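Local coordinates for protein cysteine hydrolase (Pseudomonas syringae pv. phaseolicola 1448A, PDB 3IRV) that probably acts as a hydrolase of the isochorismatase-like cysteine hydrolase family, its natural substrate not being established, at residues Trp16-Leu21 / Ile214-Ser219; Val43-Asp48 / Ala173-Asp178; Gln64-Tyr69 / Asp113-Asp118; Arg71-Gly76 / Leu95-Pro100. All coordinates share one frame; numbering follows the deposited sequence.

Interaction 1: Trp16-Leu21 / Ile214-Ser219; sequences WPINPL and IRRIES
Ile18 leans on two successive residues of helix 210-220, each of its branches taking one of them. CG1 abuts the aliphatic part of Arg216, 3.6 Å from CD, while CG2 lies 4.1 Å from CG1 of Ile217. The two isoleucines meet at a slant, whereas the Ile18 and Arg216 side chains cross at nearly a right angle. Arg216 leaves the helix with a chi1 of -145°, well off the usual staggered values, runs straight past CG, and then bends at CD (chi3 -82°). That bend carries the guanidinium beyond Ile18 to the backbone of Trp16, where NH2 comes to 2.9 Å from Trp16 O, obliquely to the guanidinium plane. The main polar partners of the Arg216 guanidinium are carboxylates: NH1 forms a salt bridge with Glu206 and NE another with Glu212, which fixes the rotation of the flat group. Arg216 was also modelled in a second conformer. Further along, Pro20 CG lies 4.4 Å from Ile217 O. With Ile143 and Ile168 also touching Ile18, the arrangement is consistent with the three-layer alpha/beta/alpha fold of isochorismatase-like hydrolases, the C-terminal helix packing against the loop that leads into strand 23-28.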
loop_
_atom_site.group_PDB
_atom_site.type_symbol
_atom_site.label_atom_id
_atom_site.label_comp_id
_atom_site.label_asym_id
_atom_site.label_seq_id
_atom_site.Cartn_x
_atom_site.Cartn_y
_atom_site.Cartn_z
ATOM N N TRP A 16 0.661 14.019 14.999
ATOM C CA TRP A 16 -0.529 14.789 14.667
ATOM C C TRP A 16 -1.268 15.205 15.921
ATOM O O TRP A 16 -1.632 14.348 16.731
ATOM C CB TRP A 16 -1.484 13.981 13.794
ATOM C CG TRP A 16 -0.918 13.423 12.522
ATOM C CD1 TRP A 16 -0.839 12.120 12.184
ATOM C CD2 TRP A 16 -0.380 14.163 11.415
ATOM N NE1 TRP A 16 -0.310 11.974 10.930
ATOM C CE2 TRP A 16 -0.009 13.216 10.433
ATOM C CE3 TRP A 16 -0.181 15.531 11.159
ATOM C CZ2 TRP A 16 0.553 13.582 9.206
ATOM C CZ3 TRP A 16 0.372 15.903 9.937
ATOM C CH2 TRP A 16 0.723 14.933 8.971
ATOM N N PRO A 17 -1.561 16.511 16.040
ATOM C CA PRO A 17 -2.321 16.962 17.206
ATOM C C PRO A 17 -3.775 16.517 17.088
ATOM O O PRO A 17 -4.379 16.662 16.029
ATOM C CB PRO A 17 -2.164 18.482 17.173
ATOM C CG PRO A 17 -1.806 18.835 15.764
ATOM C CD PRO A 17 -1.217 17.599 15.104
ATOM N N ILE A 18 -4.319 15.940 18.153
ATOM C CA ILE A 18 -5.658 15.366 18.130
ATOM C C ILE A 18 -6.742 16.391 18.500
ATOM O O ILE A 18 -6.750 16.953 19.601
ATOM C CB ILE A 18 -5.735 14.107 19.048
ATOM C CG1 ILE A 18 -4.858 12.972 18.489
ATOM C CG2 ILE A 18 -7.158 13.641 19.241
ATOM C CD1 ILE A 18 -5.602 11.958 17.661
ATOM N N ASN A 19 -7.631 16.652 17.548
ATOM C CA ASN A 19 -8.878 17.362 17.796
ATOM C C ASN A 19 -9.970 16.307 17.762
ATOM O O ASN A 19 -10.274 15.761 16.687
ATOM C CB ASN A 19 -9.104 18.396 16.694
ATOM C CG ASN A 19 -10.445 19.113 16.797
ATOM O OD1 ASN A 19 -11.335 18.766 17.594
ATOM N ND2 ASN A 19 -10.600 20.134 15.958
ATOM N N PRO A 20 -10.569 15.990 18.932
ATOM C CA PRO A 20 -11.547 14.887 18.970
ATOM C C PRO A 20 -12.704 15.022 17.965
ATOM O O PRO A 20 -13.145 14.012 17.407
ATOM C CB PRO A 20 -12.067 14.928 20.411
ATOM C CG PRO A 20 -10.978 15.605 21.186
ATOM C CD PRO A 20 -10.400 16.623 20.255
ATOM N N LEU A 21 -13.158 16.261 17.718
ATOM C CA LEU A 21 -14.239 16.548 16.773
ATOM C C LEU A 21 -13.886 16.173 15.331
ATOM O O LEU A 21 -14.771 15.947 14.493
ATOM C CB LEU A 21 -14.603 18.042 16.799
ATOM C CG LEU A 21 -15.030 18.704 18.109
ATOM C CD1 LEU A 21 -15.180 20.219 17.902
ATOM C CD2 LEU A 21 -16.318 18.092 18.627
ATOM N N ILE A 214 -4.500 7.476 23.589
ATOM C CA ILE A 214 -5.567 7.617 24.588
ATOM C C ILE A 214 -5.322 8.859 25.454
ATOM O O ILE A 214 -6.235 9.657 25.676
ATOM C CB ILE A 214 -5.689 6.339 25.451
ATOM C CG1 ILE A 214 -6.295 5.197 24.610
ATOM C CG2 ILE A 214 -6.508 6.597 26.737
ATOM C CD1 ILE A 214 -6.304 3.838 25.302
ATOM N N ARG A 215 -4.082 9.047 25.897
ATOM C CA ARG A 215 -3.724 10.223 26.704
ATOM C C ARG A 215 -3.957 11.519 25.957
ATOM O O ARG A 215 -4.466 12.504 26.511
ATOM C CB ARG A 215 -2.266 10.132 27.126
ATOM C CG ARG A 215 -2.065 9.063 28.161
ATOM C CD ARG A 215 -0.755 9.202 28.878
ATOM N NE ARG A 215 0.051 7.993 28.750
ATOM C CZ ARG A 215 1.102 7.899 27.937
ATOM N NH1 ARG A 215 1.489 8.959 27.198
ATOM N NH2 ARG A 215 1.765 6.746 27.871
ATOM N N ARG A 216 -3.605 11.492 24.675
ATOM C CA ARG A 216 -3.743 12.637 23.798
ATOM C C ARG A 216 -5.216 12.966 23.559
ATOM O O ARG A 216 -5.597 14.141 23.501
ATOM C CB ARG A 216 -3.026 12.348 22.481
ATOM C CG ARG A 216 -2.376 13.549 21.876
ATOM C CD ARG A 216 -1.903 13.230 20.478
ATOM N NE ARG A 216 -0.622 12.536 20.472
ATOM C CZ ARG A 216 -0.080 11.969 19.400
ATOM N NH1 ARG A 216 1.094 11.362 19.503
ATOM N NH2 ARG A 216 -0.715 11.999 18.229
ATOM N N ILE A 217 -6.045 11.921 23.446
ATOM C CA ILE A 217 -7.492 12.082 23.293
ATOM C C ILE A 217 -8.103 12.671 24.583
ATOM O O ILE A 217 -8.899 13.624 24.536
ATOM C CB ILE A 217 -8.180 10.723 22.959
ATOM C CG1 ILE A 217 -7.927 10.334 21.491
ATOM C CG2 ILE A 217 -9.682 10.766 23.236
ATOM C CD1 ILE A 217 -8.349 8.893 21.148
ATOM N N GLU A 218 -7.708 12.113 25.731
ATOM C CA GLU A 218 -8.213 12.575 27.039
ATOM C C GLU A 218 -7.838 14.030 27.351
ATOM O O GLU A 218 -8.630 14.768 27.941
ATOM C CB GLU A 218 -7.726 11.644 28.149
ATOM C CG GLU A 218 -8.368 10.271 28.108
ATOM C CD GLU A 218 -7.663 9.249 28.997
ATOM O OE1 GLU A 218 -6.513 9.493 29.427
ATOM O OE2 GLU A 218 -8.259 8.191 29.255
ATOM N N SER A 219 -6.642 14.432 26.944
ATOM C CA SER A 219 -6.133 15.778 27.223
ATOM C C SER A 219 -6.779 16.830 26.331
ATOM O O SER A 219 -6.964 17.973 26.740
ATOM C CB SER A 219 -4.620 15.814 27.045
ATOM O OG SER A 219 -4.004 14.940 27.976
#

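Interaction 2: Val43-Asp48 / Ala173-Asp178; sequences VKSTAD and ANAAMD
Ser45 makes the central link to the chain at Ala175 and Ala176. Its CB points at the partner, lying 3.7 Å from Ala176 O and 4.1 Å from Ala175 CB. From there OG, placed between the backbone N and the carbonyl carbon (chi1 62°), donates a 2.7 Å hydrogen bond to Ala176 O, 19° out of the carbonyl plane. The same hydroxyl lies against Ala175 CB, and Thr46 CG2 packs 3.9 Å from that same Ala175 CB. Ala176 O is gripped a second time by a water, which also accepts from Ser45 N. Val43 adds an apolar side to this carbonyl: CG1 sits 3.4 Å from Ala176 O and 3.9 Å from Met177 CB. At the outer end the extended Lys44 chain turns at its last torsion (chi4 -87°) and brings NZ to Asp178 OD2 at 3.0 Å, a salt bridge nearly in line with the C-O bond. The other oxygen, OD1, accepts from Ala189 N, which holds the carboxylate at both oxygens. The chemistry thus grades from methyl packing around Ala175, through a carbonyl oxygen that accepts two hydrogen bonds, to an ion pair at an exposed lysine, where solvent would probably weaken the charge attraction.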
loop_
_atom_site.group_PDB
_atom_site.type_symbol
_atom_site.label_atom_id
_atom_site.label_comp_id
_atom_site.label_asym_id
_atom_site.label_seq_id
_atom_site.Cartn_x
_atom_site.Cartn_y
_atom_site.Cartn_z
ATOM N N VAL A 43 -4.936 -15.117 12.311
ATOM C CA VAL A 43 -3.686 -14.382 12.506
ATOM C C VAL A 43 -3.473 -14.421 14.030
ATOM O O VAL A 43 -4.144 -13.700 14.778
ATOM C CB VAL A 43 -3.843 -12.907 12.036
ATOM C CG1 VAL A 43 -2.564 -12.121 12.314
ATOM C CG2 VAL A 43 -4.206 -12.850 10.544
ATOM N N LYS A 44 -2.558 -15.269 14.494
ATOM C CA LYS A 44 -2.410 -15.478 15.946
ATOM C C LYS A 44 -2.053 -14.238 16.767
ATOM O O LYS A 44 -2.480 -14.119 17.928
ATOM C CB LYS A 44 -1.447 -16.633 16.260
ATOM C CG LYS A 44 -0.025 -16.440 15.800
ATOM C CD LYS A 44 0.812 -17.647 16.273
ATOM C CE LYS A 44 2.287 -17.508 15.915
ATOM N NZ LYS A 44 2.606 -18.011 14.548
ATOM N N SER A 45 -1.329 -13.282 16.166
ATOM C CA SER A 45 -0.952 -12.059 16.897
ATOM C C SER A 45 -2.150 -11.148 17.218
ATOM O O SER A 45 -2.036 -10.223 18.021
ATOM C CB SER A 45 0.098 -11.293 16.098
ATOM O OG SER A 45 -0.447 -10.904 14.841
ATOM N N THR A 46 -3.316 -11.415 16.610
ATOM C CA THR A 46 -4.515 -10.648 16.987
ATOM C C THR A 46 -4.834 -10.772 18.481
ATOM O O THR A 46 -5.393 -9.859 19.084
ATOM C CB THR A 46 -5.780 -11.058 16.176
ATOM O OG1 THR A 46 -6.011 -12.473 16.279
ATOM C CG2 THR A 46 -5.645 -10.691 14.684
ATOM N N ALA A 47 -4.467 -11.914 19.084
ATOM C CA ALA A 47 -4.777 -12.123 20.508
ATOM C C ALA A 47 -4.211 -10.991 21.364
ATOM O O ALA A 47 -4.855 -10.536 22.319
ATOM C CB ALA A 47 -4.249 -13.451 20.985
ATOM N N ASP A 48 -3.030 -10.511 20.971
ATOM C CA ASP A 48 -2.296 -9.487 21.728
ATOM C C ASP A 48 -2.774 -8.050 21.531
ATOM O O ASP A 48 -2.357 -7.141 22.271
ATOM C CB ASP A 48 -0.805 -9.578 21.405
ATOM C CG ASP A 48 -0.220 -10.921 21.799
ATOM O OD1 ASP A 48 -0.625 -11.460 22.858
ATOM O OD2 ASP A 48 0.613 -11.438 21.035
ATOM N N ALA A 173 -1.230 -2.095 18.389
ATOM C CA ALA A 173 -2.619 -2.464 18.128
ATOM C C ALA A 173 -2.886 -2.789 16.662
ATOM O O ALA A 173 -4.025 -2.701 16.199
ATOM C CB ALA A 173 -3.588 -1.414 18.661
ATOM N N ASN A 174 -1.845 -3.209 15.949
ATOM C CA ASN A 174 -1.963 -3.729 14.586
ATOM C C ASN A 174 -1.235 -5.053 14.581
ATOM O O ASN A 174 -0.085 -5.126 15.022
ATOM C CB ASN A 174 -1.322 -2.766 13.565
ATOM C CG ASN A 174 -2.229 -1.563 13.248
ATOM O OD1 ASN A 174 -3.138 -1.665 12.420
ATOM N ND2 ASN A 174 -2.006 -0.440 13.944
ATOM N N ALA A 175 -1.898 -6.082 14.073
ATOM C CA ALA A 175 -1.372 -7.459 14.125
ATOM C C ALA A 175 -0.950 -7.966 12.751
ATOM O O ALA A 175 -1.749 -7.927 11.822
ATOM C CB ALA A 175 -2.452 -8.394 14.680
ATOM N N ALA A 176 0.290 -8.460 12.644
ATOM C CA ALA A 176 0.796 -9.000 11.390
ATOM C C ALA A 176 0.822 -10.534 11.408
ATOM O O ALA A 176 0.714 -11.162 12.472
ATOM C CB ALA A 176 2.198 -8.456 11.106
ATOM N N MET A 177 0.967 -11.117 10.222
ATOM C CA MET A 177 0.989 -12.568 10.115
ATOM C C MET A 177 2.287 -13.028 9.468
ATOM O O MET A 177 2.957 -12.268 8.767
ATOM C CB MET A 177 -0.234 -13.078 9.339
ATOM C CG MET A 177 -0.174 -12.867 7.828
ATOM S SD MET A 177 -1.626 -13.528 6.974
ATOM C CE MET A 177 -1.828 -15.153 7.731
ATOM N N ASP A 178 2.671 -14.267 9.771
ATOM C CA ASP A 178 3.845 -14.907 9.142
ATOM C C ASP A 178 3.482 -15.217 7.699
ATOM O O ASP A 178 2.323 -15.445 7.410
ATOM C CB ASP A 178 4.128 -16.259 9.815
ATOM C CG ASP A 178 4.437 -16.139 11.304
ATOM O OD1 ASP A 178 5.393 -15.439 11.680
ATOM O OD2 ASP A 178 3.723 -16.773 12.112
HETATM O O HOH W 1 0.567 -13.663 13.731
#

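Interaction 3: Gln64-Tyr69 / Asp113-Asp118; sequences QVMVIY and DDVIVD
Val115 O accepts the hydrogen of Tyr69 N over 2.8 Å, with an N-H...O angle of 164°, and is also approached by Ile68 CA at 3.3 Å in a CA-H...O contact. Val67 O takes the amide of Val115 and Tyr69 O that of Val117, both nearly straight, which makes the two strands parallel neighbours with Ile68 beside Val115 and Tyr69 beside Ile116. On the face carrying Ile68, its CG2 meets CG2 of Val117 at 3.9 Å, while the Met66 chain, extended through chi1 (177°) and chi2, carries SD to 3.9 Å from CG2 of Val115. The face bearing Tyr69 is partly polar. Asp114 runs alongside Val67, OD1 lying 3.6 Å from its CB, and OD2 reaches the ring edge, 3.3 Å from CE2, with ring and carboxylate planes 42° apart. A water joins OD1 to Val67 N, while Gln111 N and a salt bridge from Arg61 hold OD2, so the carboxylate is fixed at both oxygens. Strand 66-72 lies between strands 115-119 and 23-28 in the parallel sheet; helix 130-136 covers Met66 and Ile68, and helix 50-62 packs on Val67 and Tyr69 from the other face.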
loop_
_atom_site.group_PDB
_atom_site.type_symbol
_atom_site.label_atom_id
_atom_site.label_comp_id
_atom_site.label_asym_id
_atom_site.label_seq_id
_atom_site.Cartn_x
_atom_site.Cartn_y
_atom_site.Cartn_z
ATOM N N GLN A 64 -16.298 11.280 22.520
ATOM C CA GLN A 64 -17.123 11.511 21.327
ATOM C C GLN A 64 -16.274 11.449 20.044
ATOM O O GLN A 64 -16.529 12.169 19.066
ATOM C CB GLN A 64 -17.899 12.842 21.436
ATOM C CG GLN A 64 -19.252 12.759 22.142
ATOM C CD GLN A 64 -19.177 12.148 23.526
ATOM O OE1 GLN A 64 -18.425 12.615 24.387
ATOM N NE2 GLN A 64 -19.957 11.093 23.750
ATOM N N VAL A 65 -15.245 10.600 20.073
ATOM C CA VAL A 65 -14.422 10.343 18.897
ATOM C C VAL A 65 -15.109 9.166 18.174
ATOM O O VAL A 65 -15.308 8.101 18.771
ATOM C CB VAL A 65 -12.968 9.969 19.276
ATOM C CG1 VAL A 65 -12.205 9.420 18.057
ATOM C CG2 VAL A 65 -12.231 11.188 19.849
ATOM N N MET A 66 -15.503 9.378 16.917
ATOM C CA MET A 66 -16.253 8.365 16.160
ATOM C C MET A 66 -15.459 7.086 16.010
ATOM O O MET A 66 -14.269 7.129 15.739
ATOM C CB MET A 66 -16.634 8.893 14.760
ATOM C CG MET A 66 -17.369 7.876 13.848
ATOM S SD MET A 66 -18.081 8.587 12.310
ATOM C CE MET A 66 -16.712 9.620 11.887
ATOM N N VAL A 67 -16.128 5.953 16.230
ATOM C CA VAL A 67 -15.531 4.644 16.054
ATOM C C VAL A 67 -16.131 3.977 14.817
ATOM O O VAL A 67 -17.359 3.845 14.720
ATOM C CB VAL A 67 -15.820 3.743 17.266
ATOM C CG1 VAL A 67 -15.374 2.326 16.996
ATOM C CG2 VAL A 67 -15.112 4.304 18.502
ATOM N N ILE A 68 -15.255 3.541 13.909
ATOM C CA ILE A 68 -15.661 2.890 12.651
ATOM C C ILE A 68 -15.018 1.518 12.569
ATOM O O ILE A 68 -13.805 1.403 12.703
ATOM C CB ILE A 68 -15.189 3.704 11.435
ATOM C CG1 ILE A 68 -15.798 5.113 11.506
ATOM C CG2 ILE A 68 -15.556 2.982 10.115
ATOM C CD1 ILE A 68 -15.196 6.161 10.537
ATOM N N TYR A 69 -15.823 0.485 12.344
ATOM C CA TYR A 69 -15.286 -0.858 12.118
ATOM C C TYR A 69 -15.293 -1.151 10.629
ATOM O O TYR A 69 -16.280 -0.875 9.965
ATOM C CB TYR A 69 -16.173 -1.901 12.786
ATOM C CG TYR A 69 -16.215 -1.851 14.287
ATOM C CD1 TYR A 69 -15.490 -2.793 15.032
ATOM C CD2 TYR A 69 -17.022 -0.904 14.982
ATOM C CE1 TYR A 69 -15.535 -2.795 16.441
ATOM C CE2 TYR A 69 -17.065 -0.897 16.382
ATOM C CZ TYR A 69 -16.319 -1.849 17.105
ATOM O OH TYR A 69 -16.410 -1.814 18.505
ATOM N N ASP A 113 -24.042 3.405 18.359
ATOM C CA ASP A 113 -23.605 4.632 17.659
ATOM C C ASP A 113 -22.365 4.460 16.793
ATOM O O ASP A 113 -21.957 5.402 16.092
ATOM C CB ASP A 113 -23.318 5.756 18.647
ATOM C CG ASP A 113 -24.576 6.347 19.247
ATOM O OD1 ASP A 113 -25.680 6.126 18.695
ATOM O OD2 ASP A 113 -24.452 7.040 20.281
ATOM N N ASP A 114 -21.745 3.284 16.857
ATOM C CA ASP A 114 -20.552 3.033 16.030
ATOM C C ASP A 114 -20.978 2.833 14.583
ATOM O O ASP A 114 -22.150 2.544 14.315
ATOM C CB ASP A 114 -19.832 1.780 16.497
ATOM C CG ASP A 114 -19.265 1.893 17.921
ATOM O OD1 ASP A 114 -19.102 3.020 18.426
ATOM O OD2 ASP A 114 -18.951 0.835 18.504
ATOM N N VAL A 115 -20.025 3.002 13.661
ATOM C CA VAL A 115 -20.289 2.855 12.232
ATOM C C VAL A 115 -19.593 1.592 11.733
ATOM O O VAL A 115 -18.456 1.308 12.118
ATOM C CB VAL A 115 -19.767 4.084 11.410
ATOM C CG1 VAL A 115 -20.211 3.973 9.977
ATOM C CG2 VAL A 115 -20.323 5.373 11.980
ATOM N N ILE A 116 -20.288 0.821 10.898
ATOM C CA ILE A 116 -19.708 -0.371 10.294
ATOM C C ILE A 116 -19.622 -0.125 8.781
ATOM O O ILE A 116 -20.635 0.180 8.142
ATOM C CB ILE A 116 -20.521 -1.645 10.631
ATOM C CG1 ILE A 116 -20.550 -1.832 12.173
ATOM C CG2 ILE A 116 -19.900 -2.848 9.916
ATOM C CD1 ILE A 116 -21.423 -3.018 12.658
ATOM N N VAL A 117 -18.410 -0.241 8.223
ATOM C CA VAL A 117 -18.195 -0.062 6.789
ATOM C C VAL A 117 -17.666 -1.367 6.219
ATOM O O VAL A 117 -16.658 -1.892 6.709
ATOM C CB VAL A 117 -17.165 1.108 6.517
ATOM C CG1 VAL A 117 -16.679 1.110 5.070
ATOM C CG2 VAL A 117 -17.794 2.479 6.904
ATOM N N ASP A 118 -18.359 -1.897 5.210
ATOM C CA ASP A 118 -17.963 -3.170 4.595
ATOM C C ASP A 118 -17.142 -2.921 3.335
ATOM O O ASP A 118 -17.331 -1.920 2.651
ATOM C CB ASP A 118 -19.193 -4.025 4.272
ATOM C CG ASP A 118 -19.938 -4.501 5.526
ATOM O OD1 ASP A 118 -19.371 -4.471 6.633
ATOM O OD2 ASP A 118 -21.111 -4.895 5.394
HETATM O O HOH W 2 -18.814 5.700 17.765
#

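Interaction 4: Arg71-Gly76 / Leu95-Pro100; sequences RHIVRG and LARHDP
A chi1 of -66° in Ile73 turns CG2 anti to the backbone N and so against Arg97, whose own chain runs out extended (chi1 -169°) before bending at chi3. In the conformer described, one of two modelled for Arg97, the methyl sits over the centre of one face of the Arg97 guanidinium, 3.7 Å from CZ, and also touches Arg97 CA; the position of the tip is thus less certain. The two arginines approach with their planes 53° apart, NH2 of Arg71 lying 3.4 Å from NH2 of Arg97 in the plane of the latter group. They share the carboxylate of Asp118, OD1 in a salt bridge with Arg71 NE and OD2 in one with Arg97 NH1, which probably offsets their like charges. Leu95 projects toward His72 and lays CD1 over the centre of the imidazole, a CH-pi contact of 3.6 Å to the centroid. The backbones are joined by a bond from Val74 N to Leu95 O at 2.9 Å, straight at the hydrogen though Val74 N stands above the carbonyl plane, and by a weak one from Arg97 N to Val74 O. At the far end Gly76 CA lies 3.8 Å from Ala96 CB. Ala96 to Asp99 form a type I beta turn. The contact fastens the loop after helix 91-94 to the chain leaving the C-terminal end of strand 66-72, beside strand 115-119.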
loop_
_atom_site.group_PDB
_atom_site.type_symbol
_atom_site.label_atom_id
_atom_site.label_comp_id
_atom_site.label_asym_id
_atom_site.label_seq_id
_atom_site.Cartn_x
_atom_site.Cartn_y
_atom_site.Cartn_z
ATOM N N ARG A 71 -15.170 -4.255 7.862
ATOM C CA ARG A 71 -15.303 -5.702 7.715
ATOM C C ARG A 71 -15.055 -6.081 6.273
ATOM O O ARG A 71 -15.603 -5.437 5.363
ATOM C CB ARG A 71 -16.714 -6.166 8.101
ATOM C CG ARG A 71 -17.122 -5.780 9.531
ATOM C CD ARG A 71 -18.486 -6.397 9.929
ATOM N NE ARG A 71 -19.532 -6.030 8.960
ATOM C CZ ARG A 71 -20.805 -6.403 9.053
ATOM N NH1 ARG A 71 -21.194 -7.155 10.069
ATOM N NH2 ARG A 71 -21.682 -6.035 8.114
ATOM N N HIS A 72 -14.238 -7.114 6.054
ATOM C CA HIS A 72 -14.017 -7.623 4.720
ATOM C C HIS A 72 -15.088 -8.675 4.459
ATOM O O HIS A 72 -15.085 -9.739 5.092
ATOM C CB HIS A 72 -12.623 -8.225 4.613
ATOM C CG HIS A 72 -12.180 -8.484 3.203
ATOM N ND1 HIS A 72 -10.895 -8.880 2.876
ATOM C CD2 HIS A 72 -12.849 -8.376 2.028
ATOM C CE1 HIS A 72 -10.798 -9.008 1.565
ATOM N NE2 HIS A 72 -11.967 -8.712 1.027
ATOM N N ILE A 73 -16.021 -8.353 3.570
ATOM C CA ILE A 73 -17.203 -9.181 3.328
ATOM C C ILE A 73 -17.532 -9.105 1.831
ATOM O O ILE A 73 -17.549 -7.993 1.243
ATOM C CB ILE A 73 -18.412 -8.665 4.127
ATOM C CG1 ILE A 73 -18.188 -8.812 5.642
ATOM C CG2 ILE A 73 -19.682 -9.470 3.747
ATOM C CD1 ILE A 73 -19.391 -8.406 6.477
ATOM N N VAL A 74 -17.794 -10.272 1.228
ATOM C CA VAL A 74 -18.220 -10.353 -0.184
ATOM C C VAL A 74 -19.576 -11.062 -0.271
ATOM O O VAL A 74 -20.031 -11.666 0.712
ATOM C CB VAL A 74 -17.170 -11.058 -1.063
ATOM C CG1 VAL A 74 -15.790 -10.361 -0.953
ATOM C CG2 VAL A 74 -17.031 -12.541 -0.632
ATOM N N ARG A 75 -20.226 -11.003 -1.439
ATOM C CA ARG A 75 -21.593 -11.511 -1.548
ATOM C C ARG A 75 -21.636 -13.021 -1.375
ATOM O O ARG A 75 -22.581 -13.539 -0.757
ATOM C CB ARG A 75 -22.189 -11.116 -2.895
ATOM C CG ARG A 75 -22.668 -9.658 -2.927
ATOM C CD ARG A 75 -22.639 -9.074 -4.350
ATOM N NE ARG A 75 -23.094 -7.676 -4.348
ATOM C CZ ARG A 75 -22.327 -6.628 -4.038
ATOM N NH1 ARG A 75 -21.064 -6.808 -3.698
ATOM N NH2 ARG A 75 -22.843 -5.387 -4.035
ATOM N N GLY A 76 -20.609 -13.704 -1.887
ATOM C CA GLY A 76 -20.569 -15.156 -1.852
ATOM C C GLY A 76 -20.780 -15.845 -3.184
ATOM O O GLY A 76 -20.469 -17.057 -3.315
ATOM N N LEU A 95 -15.424 -15.512 3.156
ATOM C CA LEU A 95 -15.745 -14.118 3.475
ATOM C C LEU A 95 -17.155 -13.747 2.982
ATOM O O LEU A 95 -17.512 -12.575 2.948
ATOM C CB LEU A 95 -14.697 -13.141 2.894
ATOM C CG LEU A 95 -13.274 -13.231 3.491
ATOM C CD1 LEU A 95 -12.365 -12.203 2.839
ATOM C CD2 LEU A 95 -13.233 -13.022 4.998
ATOM N N ALA A 96 -17.962 -14.761 2.664
ATOM C CA ALA A 96 -19.333 -14.539 2.208
ATOM C C ALA A 96 -20.164 -13.875 3.320
ATOM O O ALA A 96 -19.973 -14.180 4.505
ATOM C CB ALA A 96 -19.957 -15.869 1.823
ATOM N N ARG A 97 -21.104 -12.996 2.958
ATOM C CA ARG A 97 -21.894 -12.336 3.995
ATOM C C ARG A 97 -22.598 -13.333 4.921
ATOM O O ARG A 97 -22.704 -13.066 6.136
ATOM C CB ARG A 97 -22.903 -11.353 3.413
ATOM C CG ARG A 97 -23.555 -10.453 4.471
ATOM C CD ARG A 97 -24.271 -9.260 3.820
ATOM N NE ARG A 97 -23.353 -8.308 3.176
ATOM C CZ ARG A 97 -22.696 -7.349 3.822
ATOM N NH1 ARG A 97 -21.897 -6.520 3.162
ATOM N NH2 ARG A 97 -22.820 -7.226 5.131
ATOM N N HIS A 98 -23.015 -14.489 4.396
ATOM C CA HIS A 98 -23.729 -15.490 5.211
ATOM C C HIS A 98 -22.797 -16.270 6.140
ATOM O O HIS A 98 -23.263 -17.018 7.014
ATOM C CB HIS A 98 -24.492 -16.464 4.304
ATOM C CG HIS A 98 -25.738 -17.030 4.929
ATOM N ND1 HIS A 98 -25.787 -17.491 6.232
ATOM C CD2 HIS A 98 -26.984 -17.188 4.425
ATOM C CE1 HIS A 98 -27.013 -17.929 6.491
ATOM N NE2 HIS A 98 -27.765 -17.728 5.422
ATOM N N ASP A 99 -21.484 -16.126 5.965
ATOM C CA ASP A 99 -20.539 -16.915 6.783
ATOM C C ASP A 99 -20.459 -16.353 8.198
ATOM O O ASP A 99 -20.172 -15.170 8.361
ATOM C CB ASP A 99 -19.157 -16.866 6.155
ATOM C CG ASP A 99 -19.075 -17.670 4.854
ATOM O OD1 ASP A 99 -19.934 -18.560 4.606
ATOM O OD2 ASP A 99 -18.151 -17.406 4.058
ATOM N N PRO A 100 -20.708 -17.185 9.238
ATOM C CA PRO A 100 -20.657 -16.659 10.614
ATOM C C PRO A 100 -19.352 -15.944 10.979
ATOM O O PRO A 100 -19.359 -15.032 11.808
ATOM C CB PRO A 100 -20.777 -17.923 11.485
ATOM C CG PRO A 100 -21.496 -18.897 10.643
ATOM C CD PRO A 100 -21.069 -18.621 9.214
HETATM O O HOH W 3 -20.791 -7.318 0.753
HETATM O O HOH W 4 -23.555 -14.829 1.477
#

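In the fold
Strand 66-72 runs through interactions 3 and 4: interaction 3 pairs it with strand 115-119 inside the parallel sheet, and interaction 4 follows the chain beyond its end. They meet where Asp118 of strand 115-119 forms salt bridges with arginines of interaction 4. That contact is partly buried, about 17 Å from the chain's centre, and mixes charged groups, a CH-pi contact and two backbone bonds, one weak; interaction 3, nearer the centre, relies on regular backbone bonds. Interaction 1 is the buried one, mostly aliphatic with an arginine tied to carboxylates, and touches interaction 3 where Pro20 and Ile217 pack on Val65. Interaction 2 touches none of the others; partly buried, it relies on a serine, a water and an ion pair.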